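Local coordinates for OR486 (Synthetic construct, PDB 4R80), which has no known natural function, being a de novo designed beta-sheet protein built to adopt the cystatin fold, a helix packed on an antiparallel sheet, at residues V28-V33 with V42-T47. Residues are numbered along the deposited sequence; the frame is centred on the assembly and turned at random.
Sequences VQVRRV and VELEIT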
ATOM      1  N   VAL A  28       6.593   7.596   4.127  1.00 27.27           N
ATOM      2  CA  VAL A  28       5.613   7.024   3.215  1.00 24.63           C
ATOM      3  C   VAL A  28       4.214   7.559   3.494  1.00 30.73           C
ATOM      4  O   VAL A  28       3.705   7.439   4.608  1.00 36.63           O
ATOM      5  CB  VAL A  28       5.583   5.491   3.328  1.00 21.02           C
ATOM      6  CG1 VAL A  28       4.599   4.915   2.333  1.00 26.88           C
ATOM      7  CG2 VAL A  28       6.974   4.912   3.106  1.00 19.70           C
ATOM      8  N   GLN A  29       3.595   8.150   2.477  1.00 21.37           N
ATOM      9  CA  GLN A  29       2.225   8.632   2.605  1.00 27.91           C
ATOM     10  C   GLN A  29       1.279   7.830   1.714  1.00 23.08           C
ATOM     11  O   GLN A  29       1.624   7.462   0.592  1.00 16.60           O
ATOM     12  CB  GLN A  29       2.139  10.128   2.279  1.00 32.93           C
ATOM     13  CG  GLN A  29       2.339  10.469   0.808  1.00 34.47           C
ATOM     14  CD  GLN A  29       1.654  11.762   0.406  1.00 41.00           C
ATOM     15  OE1 GLN A  29       0.972  12.395   1.212  1.00 54.61           O
ATOM     16  NE2 GLN A  29       1.831  12.159  -0.849  1.00 40.06           N
ATOM     17  N   VAL A  30       0.087   7.552   2.233  1.00 25.60           N
ATOM     18  CA  VAL A  30      -0.934   6.836   1.478  1.00 19.10           C
ATOM     19  C   VAL A  30      -1.908   7.832   0.867  1.00 16.98           C
ATOM     20  O   VAL A  30      -2.481   8.661   1.573  1.00 23.11           O
ATOM     21  CB  VAL A  30      -1.713   5.854   2.372  1.00 22.80           C
ATOM     22  CG1 VAL A  30      -2.781   5.135   1.564  1.00 20.60           C
ATOM     23  CG2 VAL A  30      -0.763   4.856   3.015  1.00 21.68           C
ATOM     24  N   ARG A  31      -2.099   7.748  -0.445  1.00 20.16           N
ATOM     25  CA  ARG A  31      -2.921   8.728  -1.144  1.00 18.01           C
ATOM     26  C   ARG A  31      -4.326   8.231  -1.455  1.00 11.26           C
ATOM     27  O   ARG A  31      -5.266   9.024  -1.512  1.00 16.09           O
ATOM     28  CB  ARG A  31      -2.236   9.191  -2.430  1.00 22.14           C
ATOM     29  CG  ARG A  31      -0.954   9.964  -2.199  1.00 26.59           C
ATOM     30  CD  ARG A  31      -0.489  10.638  -3.476  1.00 30.41           C
ATOM     31  NE  ARG A  31      -1.472  11.592  -3.985  1.00 41.16           N
ATOM     32  CZ  ARG A  31      -1.549  12.862  -3.600  1.00 44.94           C
ATOM     33  NH1 ARG A  31      -0.700  13.338  -2.698  1.00 39.49           N
ATOM     34  NH2 ARG A  31      -2.475  13.660  -4.116  1.00 37.67           N
ATOM     35  N   ARG A  32      -4.473   6.929  -1.658  1.00 13.70           N
ATOM     36  CA  ARG A  32      -5.789   6.373  -1.947  1.00 12.44           C
ATOM     37  C   ARG A  32      -5.883   4.890  -1.618  1.00 15.13           C
ATOM     38  O   ARG A  32      -4.959   4.119  -1.878  1.00 12.62           O
ATOM     39  CB  ARG A  32      -6.186   6.623  -3.405  1.00 21.41           C
ATOM     40  CG  ARG A  32      -7.689   6.580  -3.639  1.00 23.25           C
ATOM     41  CD  ARG A  32      -8.041   6.884  -5.085  1.00 32.65           C
ATOM     42  NE  ARG A  32      -8.066   5.683  -5.911  1.00 43.20           N
ATOM     43  CZ  ARG A  32      -9.162   4.972  -6.156  1.00 46.61           C
ATOM     44  NH1 ARG A  32     -10.325   5.344  -5.639  1.00 44.06           N
ATOM     45  NH2 ARG A  32      -9.097   3.891  -6.920  1.00 50.78           N
ATOM     46  N   VAL A  33      -7.010   4.505  -1.034  1.00 22.93           N
ATOM     47  CA  VAL A  33      -7.300   3.107  -0.767  1.00 21.15           C
ATOM     48  C   VAL A  33      -8.601   2.741  -1.464  1.00 18.72           C
ATOM     49  O   VAL A  33      -9.618   3.414  -1.295  1.00 23.67           O
ATOM     50  CB  VAL A  33      -7.430   2.837   0.743  1.00 14.14           C
ATOM     51  CG1 VAL A  33      -7.752   1.374   0.997  1.00 14.48           C
ATOM     52  CG2 VAL A  33      -6.151   3.243   1.465  1.00 17.16           C
ATOM     53  N   VAL A  42      -3.882  -0.168  -2.664  1.00  9.53           N
ATOM     54  CA  VAL A  42      -3.382   0.958  -1.887  1.00 11.36           C
ATOM     55  C   VAL A  42      -2.301   1.705  -2.661  1.00 12.46           C
ATOM     56  O   VAL A  42      -1.281   1.131  -3.042  1.00 10.76           O
ATOM     57  CB  VAL A  42      -2.814   0.501  -0.532  1.00 16.45           C
ATOM     58  CG1 VAL A  42      -2.367   1.701   0.285  1.00  6.95           C
ATOM     59  CG2 VAL A  42      -3.848  -0.315   0.228  1.00  9.34           C
ATOM     60  N   GLU A  43      -2.546   2.989  -2.899  1.00 14.96           N
ATOM     61  CA  GLU A  43      -1.609   3.839  -3.617  1.00 15.29           C
ATOM     62  C   GLU A  43      -0.787   4.658  -2.628  1.00 11.07           C
ATOM     63  O   GLU A  43      -1.340   5.378  -1.798  1.00 15.45           O
ATOM     64  CB  GLU A  43      -2.380   4.766  -4.556  1.00 11.66           C
ATOM     65  CG  GLU A  43      -3.196   4.024  -5.602  1.00 24.83           C
ATOM     66  CD  GLU A  43      -4.052   4.948  -6.443  1.00 43.69           C
ATOM     67  OE1 GLU A  43      -3.660   6.118  -6.637  1.00 41.20           O
ATOM     68  OE2 GLU A  43      -5.131   4.509  -6.896  1.00 39.41           O
ATOM     69  N   LEU A  44       0.535   4.549  -2.720  1.00 13.91           N
ATOM     70  CA  LEU A  44       1.422   5.276  -1.819  1.00 15.06           C
ATOM     71  C   LEU A  44       2.452   6.059  -2.619  1.00 14.78           C
ATOM     72  O   LEU A  44       2.788   5.697  -3.746  1.00 13.95           O
ATOM     73  CB  LEU A  44       2.129   4.319  -0.851  1.00 12.11           C
ATOM     74  CG  LEU A  44       1.262   3.314  -0.088  1.00 11.51           C
ATOM     75  CD1 LEU A  44       1.139   2.054  -0.899  1.00  8.56           C
ATOM     76  CD2 LEU A  44       1.840   2.996   1.277  1.00 15.40           C
ATOM     77  N   GLU A  45       2.954   7.142  -2.022  1.00 23.39           N
ATOM     78  CA  GLU A  45       3.950   7.984  -2.668  1.00 20.10           C
ATOM     79  C   GLU A  45       5.145   8.230  -1.753  1.00 21.79           C
ATOM     80  O   GLU A  45       4.989   8.521  -0.571  1.00 24.55           O
ATOM     81  CB  GLU A  45       3.325   9.320  -3.086  1.00 20.27           C
ATOM     82  CG  GLU A  45       4.284  10.261  -3.808  1.00 34.09           C
ATOM     83  CD  GLU A  45       3.590  11.476  -4.392  1.00 41.11           C
ATOM     84  OE1 GLU A  45       2.345  11.504  -4.389  1.00 47.28           O
ATOM     85  OE2 GLU A  45       4.289  12.402  -4.852  1.00 53.78           O
ATOM     86  N   ILE A  46       6.344   8.110  -2.322  1.00 38.86           N
ATOM     87  CA  ILE A  46       7.583   8.409  -1.614  1.00 31.32           C
ATOM     88  C   ILE A  46       8.308   9.578  -2.278  1.00 30.92           C
ATOM     89  O   ILE A  46       8.441   9.623  -3.501  1.00 44.07           O
ATOM     90  CB  ILE A  46       8.520   7.181  -1.566  1.00 24.35           C
ATOM     91  CG1 ILE A  46       7.840   6.011  -0.853  1.00 22.64           C
ATOM     92  CG2 ILE A  46       9.828   7.514  -0.866  1.00 35.22           C
ATOM     93  CD1 ILE A  46       8.739   4.814  -0.660  1.00 34.33           C
ATOM     94  N   THR A  47       8.778  10.524  -1.467  1.00 32.51           N
ATOM     95  CA  THR A  47       9.515  11.673  -1.980  1.00 38.74           C
ATOM     96  C   THR A  47      10.784  11.895  -1.167  1.00 42.99           C
ATOM     97  O   THR A  47      10.762  12.486  -0.090  1.00 68.14           O
ATOM     98  CB  THR A  47       8.669  12.964  -1.965  1.00 45.68           C
ATOM     99  OG1 THR A  47       7.522  12.794  -2.805  1.00 43.78           O
ATOM    100  CG2 THR A  47       9.489  14.147  -2.476  1.00 32.41           C
TER
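The carbonyl oxygen of Glu43 takes two backbone N-H groups from consecutive residues, a firm bond from Arg31 N to Glu43 O at 2.8 Å and a weak one from Arg32 N to the same oxygen at 3.5 Å. This is a classic beta bulge: Arg31 and Arg32 stand opposite one residue, and the register of the antiparallel hairpin strands 28-36 and 39-48 slips by one. Past it, Glu43 N returns a nearly straight bond to Arg32 O (2.9 Å, 177°), while Glu45 N reaches Gln29 O at 3.0 Å before it. Arg32 and Glu43 side chains run side by side, and OE2 of Glu43 meets NE of Arg32 at the guanidinium edge, a weakly hydrogen-bonded salt bridge of 3.3 Å. With an alanine at Glu43 the carboxylate is gone, and the Arg32 guanidinium is likely to turn more freely. Glu45 OE1 stands 3.8 Å from Arg31 NE, a long salt bridge by charge alone, the oxygen lying well out of the guanidinium plane. On the face opposite Glu43 and Glu45 lie Val28, Val30, Val33, Val42, Leu44 and Ile46; with CG anti to the carbonyl carbon (chi1 -50°), Leu44 brings CD2 to Val28 CG1 at 3.5 Å and against Val30 CG2. Helix 4-22 lies over it, Leu20 touching Val28 and Lys12 touching Val30 and Val33. Glu43 O thus keeps the strands bonded across the extra residue, one face staying polar and the other aliphatic.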